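Lipopolysaccharide biosynthesis protein wbpB (Thermus thermophilus, PDB 3O9Z) acts as an NAD-dependent dehydrogenase, binding NAD and 2-oxoglutarate, in the biosynthesis of the sugar 2,3-diacetamido-2,3-dideoxy-D-mannuronic acid. Local coordinates at residues 10-15 against 35-40; 30-35 against 51-56. All blocks are in the same frame, centred on the assembly; numbering follows the deposited sequence.

Interaction 1. Residues 10-15 against 35-40; sequences GLAGYI and DPATNV. With NAD (nicotinamide-adenine-dinucleotide), chain E.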
loop_
_atom_site.group_PDB
_atom_site.type_symbol
_atom_site.label_atom_id
_atom_site.label_comp_id
_atom_site.label_asym_id
_atom_site.label_seq_id
_atom_site.Cartn_x
_atom_site.Cartn_y
_atom_site.Cartn_z
ATOM N N GLY A 10 -8.669 -3.929 -11.586
ATOM C CA GLY A 10 -7.487 -3.198 -12.054
ATOM C C GLY A 10 -7.824 -1.825 -12.610
ATOM O O GLY A 10 -7.062 -1.298 -13.447
ATOM N N LEU A 11 -8.924 -1.218 -12.158
ATOM C CA LEU A 11 -9.439 0.018 -12.759
ATOM C C LEU A 11 -8.431 1.200 -12.794
ATOM O O LEU A 11 -8.526 2.044 -13.659
ATOM C CB LEU A 11 -10.671 0.476 -11.950
ATOM C CG LEU A 11 -11.360 1.767 -12.386
ATOM C CD1 LEU A 11 -11.936 1.727 -13.796
ATOM C CD2 LEU A 11 -12.454 2.103 -11.370
ATOM N N ALA A 12 -7.520 1.240 -11.821
ATOM C CA ALA A 12 -6.606 2.407 -11.739
ATOM C C ALA A 12 -5.418 2.306 -12.683
ATOM O O ALA A 12 -4.587 3.227 -12.734
ATOM C CB ALA A 12 -6.104 2.529 -10.332
ATOM N N GLY A 13 -5.300 1.195 -13.399
ATOM C CA GLY A 13 -4.044 0.886 -14.035
ATOM C C GLY A 13 -3.918 1.490 -15.404
ATOM O O GLY A 13 -4.843 2.106 -15.968
ATOM N N TYR A 14 -2.728 1.322 -15.965
ATOM C CA TYR A 14 -2.490 1.793 -17.313
ATOM C C TYR A 14 -3.452 1.296 -18.391
ATOM O O TYR A 14 -3.897 2.062 -19.248
ATOM C CB TYR A 14 -1.057 1.441 -17.745
ATOM C CG TYR A 14 -0.836 1.767 -19.195
ATOM C CD1 TYR A 14 -0.800 0.743 -20.122
ATOM C CD2 TYR A 14 -0.566 3.081 -19.611
ATOM C CE1 TYR A 14 -0.626 1.014 -21.472
ATOM C CE2 TYR A 14 -0.391 3.355 -20.984
ATOM C CZ TYR A 14 -0.391 2.309 -21.880
ATOM O OH TYR A 14 -0.222 2.552 -23.227
ATOM N N ILE A 15 -3.746 0.000 -18.430
ATOM C CA ILE A 15 -4.524 -0.553 -19.536
ATOM C C ILE A 15 -6.032 -0.436 -19.274
ATOM O O ILE A 15 -6.815 -0.540 -20.234
ATOM C CB ILE A 15 -4.180 -2.047 -19.809
ATOM C CG1 ILE A 15 -4.490 -2.447 -21.259
ATOM C CG2 ILE A 15 -4.867 -2.979 -18.762
ATOM C CD1 ILE A 15 -3.707 -1.644 -22.303
ATOM N N ASP A 35 -10.109 -2.118 -7.209
ATOM C CA ASP A 35 -8.650 -1.841 -7.279
ATOM C C ASP A 35 -8.270 -1.372 -5.884
ATOM O O ASP A 35 -8.956 -0.492 -5.345
ATOM C CB ASP A 35 -8.317 -0.720 -8.286
ATOM C CG ASP A 35 -6.857 -0.701 -8.712
ATOM O OD1 ASP A 35 -6.032 -0.741 -7.796
ATOM O OD2 ASP A 35 -6.603 -0.708 -9.924
ATOM N N PRO A 36 -7.228 -1.947 -5.281
ATOM C CA PRO A 36 -6.745 -1.494 -3.971
ATOM C C PRO A 36 -6.262 -0.045 -4.046
ATOM O O PRO A 36 -6.277 0.605 -2.976
ATOM C CB PRO A 36 -5.590 -2.436 -3.643
ATOM C CG PRO A 36 -5.891 -3.693 -4.565
ATOM C CD PRO A 36 -6.474 -3.100 -5.824
ATOM N N ALA A 37 -5.903 0.430 -5.234
ATOM C CA ALA A 37 -5.567 1.848 -5.414
ATOM C C ALA A 37 -6.768 2.635 -5.834
ATOM O O ALA A 37 -7.633 2.178 -6.593
ATOM C CB ALA A 37 -4.472 1.998 -6.438
ATOM N N THR A 38 -6.835 3.883 -5.377
ATOM C CA THR A 38 -8.045 4.651 -5.619
ATOM C C THR A 38 -7.849 5.795 -6.604
ATOM O O THR A 38 -8.751 6.648 -6.750
ATOM C CB THR A 38 -8.631 5.244 -4.342
ATOM O OG1 THR A 38 -7.681 6.199 -3.855
ATOM C CG2 THR A 38 -8.822 4.219 -3.248
ATOM N N ASN A 39 -6.704 5.772 -7.293
ATOM C CA ASN A 39 -6.501 6.744 -8.358
ATOM C C ASN A 39 -7.222 6.452 -9.661
ATOM O O ASN A 39 -6.616 6.109 -10.674
ATOM C CB ASN A 39 -4.977 7.050 -8.508
ATOM C CG ASN A 39 -4.135 5.843 -8.904
ATOM O OD1 ASN A 39 -3.185 5.984 -9.675
ATOM N ND2 ASN A 39 -4.389 4.703 -8.328
ATOM N N VAL A 40 -8.555 6.448 -9.575
ATOM C CA VAL A 40 -9.437 5.895 -10.595
ATOM C C VAL A 40 -10.429 6.915 -11.109
ATOM O O VAL A 40 -11.384 6.587 -11.823
ATOM C CB VAL A 40 -10.216 4.682 -10.040
ATOM C CG1 VAL A 40 -9.295 3.597 -9.505
ATOM C CG2 VAL A 40 -11.227 5.123 -8.939
HETATM P PA NAD E . -0.584 -1.279 -13.899
HETATM O O1A NAD E . -0.654 0.035 -14.581
HETATM O O2A NAD E . 0.499 -1.607 -12.860
HETATM O O5B NAD E . -2.027 -1.376 -13.263
HETATM C C5B NAD E . -2.241 -2.505 -12.462
HETATM C C4B NAD E . -3.481 -2.235 -11.575
HETATM O O4B NAD E . -3.873 -3.433 -10.857
HETATM C C3B NAD E . -3.086 -1.209 -10.477
HETATM O O3B NAD E . -3.964 -0.065 -10.485
HETATM C C2B NAD E . -3.127 -2.009 -9.163
HETATM O O2B NAD E . -3.499 -1.247 -8.005
HETATM C C1B NAD E . -4.267 -2.997 -9.550
HETATM N N9A NAD E . -4.273 -4.168 -8.635
HETATM C C8A NAD E . -3.352 -4.731 -7.804
HETATM N N7A NAD E . -3.878 -5.761 -7.144
HETATM C C5A NAD E . -5.207 -5.829 -7.479
HETATM C C6A NAD E . -6.315 -6.678 -7.102
HETATM N N6A NAD E . -6.144 -7.654 -6.157
HETATM N N1A NAD E . -7.440 -6.376 -7.740
HETATM C C2A NAD E . -7.697 -5.448 -8.651
HETATM N N3A NAD E . -6.679 -4.620 -9.000
HETATM C C4A NAD E . -5.483 -4.847 -8.445
HETATM O O3 NAD E . -0.510 -2.425 -15.012
HETATM P PN NAD E . -1.111 -2.525 -16.451
HETATM O O1N NAD E . -0.024 -2.160 -17.461
HETATM O O2N NAD E . -2.434 -1.814 -16.515
HETATM O O5D NAD E . -1.246 -4.102 -16.670
HETATM C C5D NAD E . -2.462 -4.627 -16.200
HETATM C C4D NAD E . -2.638 -5.982 -16.909
HETATM O O4D NAD E . -2.881 -5.656 -18.296
HETATM C C3D NAD E . -1.437 -6.938 -16.855
HETATM O O3D NAD E . -1.997 -8.289 -16.905
HETATM C C2D NAD E . -0.770 -6.663 -18.213
HETATM O O2D NAD E . -0.067 -7.792 -18.709
HETATM C C1D NAD E . -1.909 -6.271 -19.162
HETATM N N1N NAD E . -1.481 -5.389 -20.246
HETATM C C2N NAD E . -1.829 -5.671 -21.484
HETATM C C3N NAD E . -1.501 -4.907 -22.585
HETATM C C7N NAD E . -1.920 -5.426 -23.899
HETATM O O7N NAD E . -2.879 -6.218 -24.022
HETATM N N7N NAD E . -1.284 -4.878 -24.928
HETATM C C4N NAD E . -0.765 -3.737 -22.352
HETATM C C5N NAD E . -0.488 -3.419 -21.022
HETATM C C6N NAD E . -0.859 -4.236 -19.957
HETATM O O HOH W 1 -4.638 5.789 -12.335
#
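Asp35 reaches across to the turn at Gly10 to Gly13, where its OD2 takes the N-H of Ala12 at 2.9 Å. The donor comes from above the carboxylate, 41° out of its plane, while the same OD2 accepts the ribose hydroxyl O3B of NAD at 2.8 Å. The other oxygen, OD1, receives NAD O2B at 2.6 Å. It also takes the backbone N of Ala37 at 2.8 Å, closing an Asx turn, so each oxygen has one ribose and one backbone donor and the group has little freedom to rotate. With CG swung opposite the backbone N (chi1 -162°), the carboxylate lands between loop and cofactor.

Beside this polar knot the packing is tight. Ala12 CB presses on Val40 CG1 at 3.5 Å, closer than two methyls usually sit, and the Leu11 side chain crosses that of Val40 at about a right angle, its CD2 3.7 Å from Val40 CB. Phe52 backs both of these side chains. Toward Ala37 the fit slackens, with 4.3 Å from its CB to Ala12 CB. Farther round, Thr38 turns away from the turn and Pro36 is exposed, though its CD still lies against the adenine. A water bridges the carbonyls of Ala12 and Asn39 close to the second subunit.

This is the glycine-rich loop of a Rossmann fold. Past Gly13, where a CB would collide with NAD O5B, Tyr14 N gives NAD O1A an almost straight bond of 2.8 Å, and Ile15 N serves O2N of the second phosphate. An acid at the end of the second strand, holding both adenine-ribose hydroxyls, is the usual signature of NAD binding; its charge would probably disfavour the 2'-phosphate of NADP.

Interaction 2. Residues 30-35 against 51-56; sequences LVASLD and EFFTEP. With NAD (nicotinamide-adenine-dinucleotide), chain E.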
loop_
_atom_site.group_PDB
_atom_site.type_symbol
_atom_site.label_atom_id
_atom_site.label_comp_id
_atom_site.label_asym_id
_atom_site.label_seq_id
_atom_site.Cartn_x
_atom_site.Cartn_y
_atom_site.Cartn_z
ATOM N N LEU A 30 -20.663 -1.209 -16.908
ATOM C CA LEU A 30 -19.748 -1.486 -15.828
ATOM C C LEU A 30 -20.560 -1.371 -14.542
ATOM O O LEU A 30 -20.954 -0.254 -14.162
ATOM C CB LEU A 30 -18.592 -0.482 -15.868
ATOM C CG LEU A 30 -17.584 -0.727 -14.746
ATOM C CD1 LEU A 30 -16.916 -2.118 -14.900
ATOM C CD2 LEU A 30 -16.528 0.404 -14.660
ATOM N N VAL A 31 -20.779 -2.494 -13.887
ATOM C CA VAL A 31 -21.567 -2.520 -12.662
ATOM C C VAL A 31 -20.698 -2.162 -11.442
ATOM O O VAL A 31 -21.165 -1.473 -10.535
ATOM C CB VAL A 31 -22.213 -3.909 -12.471
ATOM C CG1 VAL A 31 -23.005 -4.012 -11.180
ATOM C CG2 VAL A 31 -23.133 -4.189 -13.679
ATOM N N ALA A 32 -19.454 -2.642 -11.400
ATOM C CA ALA A 32 -18.638 -2.512 -10.205
ATOM C C ALA A 32 -17.201 -2.727 -10.641
ATOM O O ALA A 32 -16.915 -3.430 -11.623
ATOM C CB ALA A 32 -19.003 -3.508 -9.145
ATOM N N SER A 33 -16.299 -2.070 -9.930
ATOM C CA SER A 33 -14.854 -2.298 -10.130
ATOM C C SER A 33 -14.152 -2.516 -8.821
ATOM O O SER A 33 -14.645 -2.121 -7.757
ATOM C CB SER A 33 -14.216 -1.062 -10.787
ATOM O OG SER A 33 -14.839 -0.568 -11.945
ATOM N N LEU A 34 -12.958 -3.110 -8.922
ATOM C CA LEU A 34 -12.090 -3.411 -7.801
ATOM C C LEU A 34 -10.703 -2.875 -8.140
ATOM O O LEU A 34 -10.140 -3.227 -9.187
ATOM C CB LEU A 34 -11.936 -4.939 -7.587
ATOM C CG LEU A 34 -10.881 -5.407 -6.601
ATOM C CD1 LEU A 34 -11.113 -4.906 -5.170
ATOM C CD2 LEU A 34 -10.807 -6.962 -6.638
ATOM N N ASP A 35 -10.109 -2.118 -7.209
ATOM C CA ASP A 35 -8.650 -1.841 -7.279
ATOM C C ASP A 35 -8.270 -1.372 -5.884
ATOM O O ASP A 35 -8.956 -0.492 -5.345
ATOM C CB ASP A 35 -8.317 -0.720 -8.286
ATOM C CG ASP A 35 -6.857 -0.701 -8.712
ATOM O OD1 ASP A 35 -6.032 -0.741 -7.796
ATOM O OD2 ASP A 35 -6.603 -0.708 -9.924
ATOM N N GLU A 51 -20.287 0.939 -8.996
ATOM C CA GLU A 51 -19.830 0.723 -7.644
ATOM C C GLU A 51 -18.299 0.574 -7.674
ATOM O O GLU A 51 -17.720 0.171 -8.685
ATOM C CB GLU A 51 -20.437 -0.510 -6.939
ATOM C CG GLU A 51 -21.960 -0.552 -6.728
ATOM C CD GLU A 51 -22.596 0.612 -6.004
ATOM O OE1 GLU A 51 -23.732 0.957 -6.402
ATOM O OE2 GLU A 51 -22.010 1.104 -5.012
ATOM N N PHE A 52 -17.665 0.786 -6.527
ATOM C CA PHE A 52 -16.208 0.721 -6.472
ATOM C C PHE A 52 -15.765 0.125 -5.143
ATOM O O PHE A 52 -16.310 0.453 -4.078
ATOM C CB PHE A 52 -15.550 2.110 -6.684
ATOM C CG PHE A 52 -14.041 2.059 -6.566
ATOM C CD1 PHE A 52 -13.300 1.528 -7.625
ATOM C CD2 PHE A 52 -13.388 2.324 -5.358
ATOM C CE1 PHE A 52 -11.929 1.390 -7.528
ATOM C CE2 PHE A 52 -11.992 2.196 -5.250
ATOM C CZ PHE A 52 -11.276 1.714 -6.342
ATOM N N PHE A 53 -14.790 -0.781 -5.172
ATOM C CA PHE A 53 -14.260 -1.432 -4.007
ATOM C C PHE A 53 -12.734 -1.392 -4.007
ATOM O O PHE A 53 -12.140 -1.558 -5.099
ATOM C CB PHE A 53 -14.696 -2.928 -3.998
ATOM C CG PHE A 53 -16.194 -3.073 -3.902
ATOM C CD1 PHE A 53 -16.774 -3.252 -2.661
ATOM C CD2 PHE A 53 -16.958 -2.974 -5.063
ATOM C CE1 PHE A 53 -18.180 -3.326 -2.566
ATOM C CE2 PHE A 53 -18.381 -3.019 -4.963
ATOM C CZ PHE A 53 -18.940 -3.170 -3.697
ATOM N N THR A 54 -12.147 -1.217 -2.828
ATOM C CA THR A 54 -10.715 -1.434 -2.654
ATOM C C THR A 54 -10.378 -2.816 -2.065
ATOM O O THR A 54 -9.230 -3.254 -2.169
ATOM C CB THR A 54 -10.088 -0.366 -1.716
ATOM O OG1 THR A 54 -10.752 -0.447 -0.445
ATOM C CG2 THR A 54 -10.197 1.034 -2.320
ATOM N N GLU A 55 -11.336 -3.506 -1.436
ATOM C CA GLU A 55 -11.075 -4.776 -0.745
ATOM C C GLU A 55 -11.685 -5.909 -1.599
ATOM O O GLU A 55 -12.894 -5.941 -1.881
ATOM C CB GLU A 55 -11.811 -4.829 0.613
ATOM C CG GLU A 55 -11.585 -3.536 1.412
ATOM C CD GLU A 55 -10.129 -3.233 1.634
ATOM O OE1 GLU A 55 -9.741 -2.057 1.485
ATOM O OE2 GLU A 55 -9.338 -4.136 1.942
ATOM N N PRO A 56 -10.821 -6.805 -2.097
ATOM C CA PRO A 56 -11.354 -7.904 -2.906
ATOM C C PRO A 56 -12.485 -8.685 -2.212
ATOM O O PRO A 56 -13.374 -9.104 -2.923
ATOM C CB PRO A 56 -10.112 -8.790 -3.111
ATOM C CG PRO A 56 -8.971 -7.775 -3.142
ATOM C CD PRO A 56 -9.346 -6.833 -2.005
HETATM P PA NAD E . -0.584 -1.279 -13.899
HETATM O O1A NAD E . -0.654 0.035 -14.581
HETATM O O2A NAD E . 0.499 -1.607 -12.860
HETATM O O5B NAD E . -2.027 -1.376 -13.263
HETATM C C5B NAD E . -2.241 -2.505 -12.462
HETATM C C4B NAD E . -3.481 -2.235 -11.575
HETATM O O4B NAD E . -3.873 -3.433 -10.857
HETATM C C3B NAD E . -3.086 -1.209 -10.477
HETATM O O3B NAD E . -3.964 -0.065 -10.485
HETATM C C2B NAD E . -3.127 -2.009 -9.163
HETATM O O2B NAD E . -3.499 -1.247 -8.005
HETATM C C1B NAD E . -4.267 -2.997 -9.550
HETATM N N9A NAD E . -4.273 -4.168 -8.635
HETATM C C8A NAD E . -3.352 -4.731 -7.804
HETATM N N7A NAD E . -3.878 -5.761 -7.144
HETATM C C5A NAD E . -5.207 -5.829 -7.479
HETATM C C6A NAD E . -6.315 -6.678 -7.102
HETATM N N6A NAD E . -6.144 -7.654 -6.157
HETATM N N1A NAD E . -7.440 -6.376 -7.740
HETATM C C2A NAD E . -7.697 -5.448 -8.651
HETATM N N3A NAD E . -6.679 -4.620 -9.000
HETATM C C4A NAD E . -5.483 -4.847 -8.445
HETATM O O3 NAD E . -0.510 -2.425 -15.012
HETATM P PN NAD E . -1.111 -2.525 -16.451
HETATM O O1N NAD E . -0.024 -2.160 -17.461
HETATM O O2N NAD E . -2.434 -1.814 -16.515
HETATM O O5D NAD E . -1.246 -4.102 -16.670
HETATM C C5D NAD E . -2.462 -4.627 -16.200
HETATM C C4D NAD E . -2.638 -5.982 -16.909
HETATM O O4D NAD E . -2.881 -5.656 -18.296
HETATM C C3D NAD E . -1.437 -6.938 -16.855
HETATM O O3D NAD E . -1.997 -8.289 -16.905
HETATM C C2D NAD E . -0.770 -6.663 -18.213
HETATM O O2D NAD E . -0.067 -7.792 -18.709
HETATM C C1D NAD E . -1.909 -6.271 -19.162
HETATM N N1N NAD E . -1.481 -5.389 -20.246
HETATM C C2N NAD E . -1.829 -5.671 -21.484
HETATM C C3N NAD E . -1.501 -4.907 -22.585
HETATM C C7N NAD E . -1.920 -5.426 -23.899
HETATM O O7N NAD E . -2.879 -6.218 -24.022
HETATM N N7N NAD E . -1.284 -4.878 -24.928
HETATM C C4N NAD E . -0.765 -3.737 -22.352
HETATM C C5N NAD E . -0.488 -3.419 -21.022
HETATM C C6N NAD E . -0.859 -4.236 -19.957
HETATM O O HOH W 2 -15.949 1.512 -10.408
#
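Glu51 O is gripped twice, by Ser33 N at 2.9 Å and by a water at 2.8 Å that also meets Ser33 OG, while the CA-H of Ala32 adds a weaker contact. Strands 30-34 and 51-53 run parallel, 14° apart. Glu51 N to Val31 O and Phe53 N to Ser33 O carry the bonding along, and Asp35 N ends it on Phe53 O at 3.0 Å.

On one face, the Phe52 ring lies obliquely beside the end of the other strand. Its CG lies anti to the backbone N (chi1 177°), which carries CZ to 3.4 Å from Asp35 O and CD1 to 4.2 Å from Ser33 CB. An alanine here would probably open a gap beside Asp35 and leave Leu11 and Val40 without their shared backing. On the other face, Phe53 turns its ring edge to Ser33 O, and Leu34 spreads its two methyls: CD1 lies 3.6 Å from Pro56 N, and CD2 3.6 Å from NAD N1A.

Strand 51-53 is the outermost at this end of the chain's Rossmann sheet. In the second subunit, Lys164 bridges to Glu51, while Lys168 bonds Phe52 O and makes a cation-pi contact with Phe53. Backbone bonds therefore fix the strand inward, and its charge and ring electrons serve the subunit interface.

From the N terminus, strand 5-9 runs into loop 10-15, helix 16-25 follows, and strand 29-34 returns beside the first. Interaction 1 closes this beta-alpha-beta unit where 10-15 meets 35-40. The chain then wanders through a long connection without helix or strand before 51-53 joins the sheet, and interaction 2 closes that loop. In sequence the two contacts cross, since 30-35 falls between the segments of interaction 1 and 35-40 between those of interaction 2. Asp35 belongs to both, and a probable hydrogen bond from Gly10 N to Leu34 O (2.9 Å) joins them directly. Together they tie three neighbouring parallel strands to the adenosine end of NAD and to the second subunit.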